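Glutathione S-transferase (PDB 6NV6) binds glutathione and, as a theta-class glutathione transferase, probably joins the thiol of that tripeptide to electrophilic substrates. Local coordinates at residues Leu19-Glu24 with Tyr74-Tyr79; Asp111-Val116 with Ile169-Glu174. One frame throughout, in Å; residues are numbered along the deposited sequence.

Contact 1 (Leu19-Glu24 with Tyr74-Tyr79); sequences LWCAEE and YLAAQY
Segments 19-24 and 74-79 run side by side as helices with only 11° between their directions, their axes 9.3 Å apart and the CA atoms of Cys21 and Leu75 6.7 Å apart. They belong to two helices packed against strand 4-7 in the thioredoxin-like N-terminal domain: Ala22 rests on Ile6 and Leu75 on Ile4. Cys21 and Leu75 point at each other across the interface. With SG anti to the backbone N (chi1 -165°), the Cys21 sulfur extends to 3.6 Å from Leu75 CB and meets the root of that side chain rather than its branches. The same sulfur lies 4.4 Å from Ala76 CB, a looser apolar contact, so it spans two successive residues of the partner helix. Leu75 returns the contact further out, where its CD1 methyl comes within 4.1 Å of Ala22 N. The joint is small, van der Waals packing among four buried residues. Within segment 19-24, Trp20 and Glu24 are tied together one turn apart, and Glu24 also forms a salt bridge with Arg195. Trp20 NE1 gives its hydrogen to the anti lone pair of Glu24 OE2 at 2.7 Å, with the oxygen tilted 22° out of the indole plane.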
loop_
_atom_site.group_PDB
_atom_site.type_symbol
_atom_site.label_atom_id
_atom_site.label_comp_id
_atom_site.label_asym_id
_atom_site.label_seq_id
_atom_site.Cartn_x
_atom_site.Cartn_y
_atom_site.Cartn_z
ATOM N N LEU A 19 4.513 -7.889 -1.637
ATOM C CA LEU A 19 5.972 -7.988 -1.672
ATOM C C LEU A 19 6.579 -7.341 -0.445
ATOM O O LEU A 19 7.471 -7.912 0.197
ATOM C CB LEU A 19 6.526 -7.334 -2.936
ATOM C CG LEU A 19 5.946 -7.994 -4.180
ATOM C CD1 LEU A 19 6.251 -7.220 -5.447
ATOM C CD2 LEU A 19 6.418 -9.438 -4.270
ATOM N N TRP A 20 6.079 -6.164 -0.082
ATOM C CA TRP A 20 6.580 -5.485 1.103
ATOM C C TRP A 20 6.365 -6.336 2.356
ATOM O O TRP A 20 7.265 -6.460 3.197
ATOM C CB TRP A 20 5.890 -4.126 1.219
ATOM C CG TRP A 20 6.293 -3.318 2.400
ATOM C CD1 TRP A 20 7.383 -3.505 3.198
ATOM C CD2 TRP A 20 5.599 -2.183 2.922
ATOM N NE1 TRP A 20 7.406 -2.560 4.183
ATOM C CE2 TRP A 20 6.327 -1.726 4.031
ATOM C CE3 TRP A 20 4.434 -1.503 2.553
ATOM C CZ2 TRP A 20 5.924 -0.610 4.786
ATOM C CZ3 TRP A 20 4.040 -0.393 3.294
ATOM C CH2 TRP A 20 4.775 0.038 4.399
ATOM N N CYS A 21 5.179 -6.931 2.498
ATOM C CA CYS A 21 4.907 -7.782 3.653
ATOM C C CYS A 21 5.810 -9.013 3.672
ATOM O O CYS A 21 6.404 -9.349 4.708
ATOM C CB CYS A 21 3.438 -8.187 3.658
ATOM S SG CYS A 21 2.950 -8.854 5.234
ATOM N N ALA A 22 5.908 -9.706 2.537
ATOM C CA ALA A 22 6.876 -10.787 2.425
ATOM C C ALA A 22 8.249 -10.330 2.903
ATOM O O ALA A 22 8.855 -10.951 3.785
ATOM C CB ALA A 22 6.941 -11.273 0.981
ATOM N N GLU A 23 8.730 -9.210 2.351
ATOM C CA GLU A 23 10.053 -8.704 2.697
ATOM C C GLU A 23 10.169 -8.402 4.189
ATOM O O GLU A 23 11.163 -8.764 4.824
ATOM C CB GLU A 23 10.368 -7.468 1.860
ATOM C CG GLU A 23 10.611 -7.778 0.396
ATOM C CD GLU A 23 12.027 -8.269 0.126
ATOM O OE1 GLU A 23 12.957 -7.820 0.838
ATOM O OE2 GLU A 23 12.207 -9.110 -0.791
ATOM N N GLU A 24 9.157 -7.746 4.774
ATOM C CA GLU A 24 9.181 -7.475 6.214
ATOM C C GLU A 24 9.354 -8.749 7.034
ATOM O O GLU A 24 9.913 -8.715 8.134
ATOM C CB GLU A 24 7.896 -6.762 6.659
ATOM C CG GLU A 24 7.733 -5.314 6.202
ATOM C CD GLU A 24 8.685 -4.331 6.884
ATOM O OE1 GLU A 24 9.379 -4.716 7.848
ATOM O OE2 GLU A 24 8.737 -3.160 6.448
ATOM N N TYR A 74 -2.441 -12.351 6.546
ATOM C CA TYR A 74 -1.942 -13.711 6.652
ATOM C C TYR A 74 -0.427 -13.728 6.853
ATOM O O TYR A 74 0.076 -14.285 7.839
ATOM C CB TYR A 74 -2.329 -14.509 5.415
ATOM C CG TYR A 74 -1.598 -15.815 5.383
ATOM C CD1 TYR A 74 -1.853 -16.784 6.344
ATOM C CD2 TYR A 74 -0.614 -16.063 4.437
ATOM C CE1 TYR A 74 -1.171 -17.979 6.341
ATOM C CE2 TYR A 74 0.071 -17.251 4.420
ATOM C CZ TYR A 74 -0.209 -18.206 5.371
ATOM O OH TYR A 74 0.472 -19.396 5.364
ATOM N N LEU A 75 0.318 -13.112 5.924
ATOM C CA LEU A 75 1.775 -13.168 5.980
ATOM C C LEU A 75 2.311 -12.661 7.313
ATOM O O LEU A 75 3.273 -13.220 7.854
ATOM C CB LEU A 75 2.380 -12.377 4.819
ATOM C CG LEU A 75 2.450 -13.210 3.535
ATOM C CD1 LEU A 75 2.755 -12.341 2.318
ATOM C CD2 LEU A 75 3.463 -14.340 3.678
ATOM N N ALA A 76 1.698 -11.618 7.877
ATOM C CA ALA A 76 2.223 -11.106 9.141
ATOM C C ALA A 76 1.867 -12.033 10.300
ATOM O O ALA A 76 2.735 -12.400 11.100
ATOM C CB ALA A 76 1.729 -9.680 9.396
ATOM N N ALA A 77 0.600 -12.436 10.404
ATOM C CA ALA A 77 0.223 -13.367 11.461
ATOM C C ALA A 77 1.017 -14.672 11.370
ATOM O O ALA A 77 1.456 -15.212 12.392
ATOM C CB ALA A 77 -1.278 -13.648 11.402
ATOM N N GLN A 78 1.223 -15.190 10.155
ATOM C CA GLN A 78 1.907 -16.471 9.997
ATOM C C GLN A 78 3.423 -16.345 10.105
ATOM O O GLN A 78 4.082 -17.276 10.580
ATOM C CB GLN A 78 1.539 -17.107 8.652
ATOM C CG GLN A 78 1.995 -18.549 8.465
ATOM C CD GLN A 78 1.349 -19.510 9.453
ATOM O OE1 GLN A 78 0.144 -19.466 9.692
ATOM N NE2 GLN A 78 2.156 -20.383 10.036
ATOM N N TYR A 79 4.000 -15.222 9.676
ATOM C CA TYR A 79 5.445 -15.144 9.521
ATOM C C TYR A 79 6.105 -13.960 10.198
ATOM O O TYR A 79 7.319 -14.019 10.424
ATOM C CB TYR A 79 5.836 -15.123 8.032
ATOM C CG TYR A 79 5.458 -16.385 7.311
ATOM C CD1 TYR A 79 6.111 -17.577 7.574
ATOM C CD2 TYR A 79 4.431 -16.396 6.385
ATOM C CE1 TYR A 79 5.758 -18.746 6.925
ATOM C CE2 TYR A 79 4.065 -17.556 5.732
ATOM C CZ TYR A 79 4.732 -18.734 6.005
ATOM O OH TYR A 79 4.368 -19.892 5.353
#

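Contact 2 (Asp111-Val116 with Ile169-Glu174); sequences DLFWGV and IYAWFE
Leu112 and Trp172 meet obliquely, the CD2 methyl of the leucine lying 4.0 Å from CZ3 on the six-membered ring of the indole. The two side chains set out differently: the CB of Leu112 points at the opposing helix, whereas that of Trp172 points away from it. What brings the tryptophan back is its length and the turn of its ring. CG is anti to the backbone N (chi1 173°), and a chi2 of -106° swings the benzo part of the indole toward the leucine. The leucine is engaged through one branch, since its CD1 stays 6.3 Å from Trp172 CZ3. Beside this pair a second one forms, in which Phe113 and Ala171, their CA atoms 7.9 Å apart, both point across the gap. The Ala171 methyl approaches the phenyl ring obliquely and is shared by two ring carbons, with CB 4.2 Å from Phe113 CD2 and 4.3 Å from Phe113 CE2. Segments 111-116 and 169-174 thus touch, within the all-helical C-terminal domain of the glutathione transferase fold, through two neighbouring residues on each side, all four buried. Phe109, earlier on helix 88-118, touches both Ala171 and Trp172, while helix 126-146 adds Ala132 and Leu133 against Leu112, and Ser136 and Leu140 against Trp172. The pyrrole end of the indole lies against the next residue in the chain: Trp172 CD1 stands 3.7 Å above the centre of the Phe173 ring, and Phe173 CD2 in turn lies in the indole plane at its edge.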
loop_
_atom_site.group_PDB
_atom_site.type_symbol
_atom_site.label_atom_id
_atom_site.label_comp_id
_atom_site.label_asym_id
_atom_site.label_seq_id
_atom_site.Cartn_x
_atom_site.Cartn_y
_atom_site.Cartn_z
ATOM N N ASP A 111 -7.871 5.964 -10.323
ATOM C CA ASP A 111 -8.366 6.793 -11.417
ATOM C C ASP A 111 -7.430 7.964 -11.675
ATOM O O ASP A 111 -7.036 8.216 -12.822
ATOM C CB ASP A 111 -9.775 7.284 -11.094
ATOM C CG ASP A 111 -10.663 7.341 -12.310
ATOM O OD1 ASP A 111 -10.759 6.313 -13.017
ATOM O OD2 ASP A 111 -11.270 8.413 -12.546
ATOM N N LEU A 112 -7.066 8.695 -10.615
ATOM C CA LEU A 112 -6.074 9.756 -10.748
ATOM C C LEU A 112 -4.809 9.220 -11.391
ATOM O O LEU A 112 -4.297 9.784 -12.361
ATOM C CB LEU A 112 -5.746 10.365 -9.382
ATOM C CG LEU A 112 -4.638 11.424 -9.457
ATOM C CD1 LEU A 112 -5.117 12.655 -10.206
ATOM C CD2 LEU A 112 -4.137 11.792 -8.081
ATOM N N PHE A 113 -4.307 8.106 -10.872
ATOM C CA PHE A 113 -3.037 7.594 -11.362
ATOM C C PHE A 113 -3.118 7.161 -12.820
ATOM O O PHE A 113 -2.125 7.269 -13.546
ATOM C CB PHE A 113 -2.567 6.434 -10.491
ATOM C CG PHE A 113 -1.242 5.889 -10.896
ATOM C CD1 PHE A 113 -1.153 4.874 -11.841
ATOM C CD2 PHE A 113 -0.072 6.423 -10.376
ATOM C CE1 PHE A 113 0.084 4.375 -12.249
ATOM C CE2 PHE A 113 1.183 5.923 -10.773
ATOM C CZ PHE A 113 1.254 4.898 -11.711
ATOM N N TRP A 114 -4.270 6.666 -13.273
ATOM C CA TRP A 114 -4.355 6.230 -14.664
ATOM C C TRP A 114 -4.284 7.423 -15.609
ATOM O O TRP A 114 -3.467 7.443 -16.538
ATOM C CB TRP A 114 -5.626 5.410 -14.896
ATOM C CG TRP A 114 -5.341 3.919 -14.937
ATOM C CD1 TRP A 114 -5.377 3.043 -13.879
ATOM C CD2 TRP A 114 -4.949 3.140 -16.085
ATOM N NE1 TRP A 114 -5.039 1.773 -14.300
ATOM C CE2 TRP A 114 -4.773 1.804 -15.645
ATOM C CE3 TRP A 114 -4.739 3.439 -17.440
ATOM C CZ2 TRP A 114 -4.397 0.771 -16.517
ATOM C CZ3 TRP A 114 -4.358 2.406 -18.303
ATOM C CH2 TRP A 114 -4.195 1.093 -17.837
ATOM N N GLY A 115 -5.116 8.433 -15.372
ATOM C CA GLY A 115 -5.114 9.630 -16.187
ATOM C C GLY A 115 -3.785 10.351 -16.352
ATOM O O GLY A 115 -3.616 11.128 -17.293
ATOM N N VAL A 116 -2.829 10.116 -15.460
ATOM C CA VAL A 116 -1.631 10.933 -15.373
ATOM C C VAL A 116 -0.397 10.168 -15.818
ATOM O O VAL A 116 0.469 10.720 -16.497
ATOM C CB VAL A 116 -1.460 11.477 -13.938
ATOM C CG1 VAL A 116 -0.163 12.265 -13.794
ATOM C CG2 VAL A 116 -2.658 12.323 -13.560
ATOM N N ILE A 169 0.921 5.203 -1.084
ATOM C CA ILE A 169 1.424 6.553 -0.850
ATOM C C ILE A 169 2.778 6.769 -1.508
ATOM O O ILE A 169 3.200 7.922 -1.687
ATOM C CB ILE A 169 1.484 6.860 0.656
ATOM C CG1 ILE A 169 1.022 8.292 0.901
ATOM C CG2 ILE A 169 2.878 6.633 1.206
ATOM C CD1 ILE A 169 -0.462 8.476 0.687
ATOM N N TYR A 170 3.463 5.688 -1.885
ATOM C CA TYR A 170 4.613 5.824 -2.767
ATOM C C TYR A 170 4.196 6.443 -4.101
ATOM O O TYR A 170 4.803 7.413 -4.571
ATOM C CB TYR A 170 5.273 4.461 -2.978
ATOM C CG TYR A 170 6.356 4.483 -4.032
ATOM C CD1 TYR A 170 7.511 5.234 -3.847
ATOM C CD2 TYR A 170 6.223 3.760 -5.216
ATOM C CE1 TYR A 170 8.498 5.260 -4.794
ATOM C CE2 TYR A 170 7.213 3.783 -6.175
ATOM C CZ TYR A 170 8.348 4.534 -5.952
ATOM O OH TYR A 170 9.341 4.557 -6.897
ATOM N N ALA A 171 3.146 5.901 -4.719
ATOM C CA ALA A 171 2.654 6.484 -5.963
ATOM C C ALA A 171 2.229 7.931 -5.756
ATOM O O ALA A 171 2.568 8.807 -6.560
ATOM C CB ALA A 171 1.496 5.650 -6.512
ATOM N N TRP A 172 1.503 8.202 -4.671
ATOM C CA TRP A 172 1.041 9.557 -4.396
ATOM C C TRP A 172 2.183 10.572 -4.411
ATOM O O TRP A 172 2.063 11.640 -5.013
ATOM C CB TRP A 172 0.326 9.593 -3.048
ATOM C CG TRP A 172 -0.062 10.969 -2.580
ATOM C CD1 TRP A 172 0.536 11.710 -1.584
ATOM C CD2 TRP A 172 -1.139 11.774 -3.077
ATOM N NE1 TRP A 172 -0.107 12.917 -1.440
ATOM C CE2 TRP A 172 -1.138 12.981 -2.341
ATOM C CE3 TRP A 172 -2.108 11.591 -4.067
ATOM C CZ2 TRP A 172 -2.068 13.991 -2.565
ATOM C CZ3 TRP A 172 -3.024 12.601 -4.289
ATOM C CH2 TRP A 172 -2.999 13.782 -3.543
ATOM N N PHE A 173 3.298 10.255 -3.767
ATOM C CA PHE A 173 4.337 11.254 -3.579
ATOM C C PHE A 173 5.308 11.332 -4.746
ATOM O O PHE A 173 5.928 12.384 -4.952
ATOM C CB PHE A 173 5.105 10.970 -2.284
ATOM C CG PHE A 173 4.427 11.505 -1.046
ATOM C CD1 PHE A 173 4.257 12.873 -0.870
ATOM C CD2 PHE A 173 3.934 10.641 -0.071
ATOM C CE1 PHE A 173 3.632 13.368 0.260
ATOM C CE2 PHE A 173 3.308 11.134 1.062
ATOM C CZ PHE A 173 3.156 12.499 1.225
ATOM N N GLU A 174 5.452 10.265 -5.524
ATOM C CA GLU A 174 6.417 10.261 -6.612
ATOM C C GLU A 174 5.768 10.449 -7.973
ATOM O O GLU A 174 6.483 10.643 -8.959
ATOM C CB GLU A 174 7.239 8.969 -6.574
ATOM C CG GLU A 174 7.830 8.680 -5.181
ATOM C CD GLU A 174 8.736 9.807 -4.652
ATOM O OE1 GLU A 174 9.384 10.480 -5.485
ATOM O OE2 GLU A 174 8.808 10.018 -3.414
#

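How the contacts relate
Contacts 1 and 2 follow one another along the chain and lie on opposite sides of its centre, with their centres 25 Å apart and their nearest atoms about 7 Å apart. Contact 1 belongs to the thioredoxin-like domain and contact 2 to the helical one, and helices 68-79 and 88-118 are consecutive in the chain. Helix 13-25, which carries Cys21 and Ala22, also meets the helical domain: its Trp20 reaches Ile163 and Ser167 on helix 163-174, the helix that carries Ala171 and Trp172. In glutathione transferases generally, the N-terminal domain supplies most of the glutathione site and the helical domain much of the pocket for the second substrate; both contacts are packing within these domains.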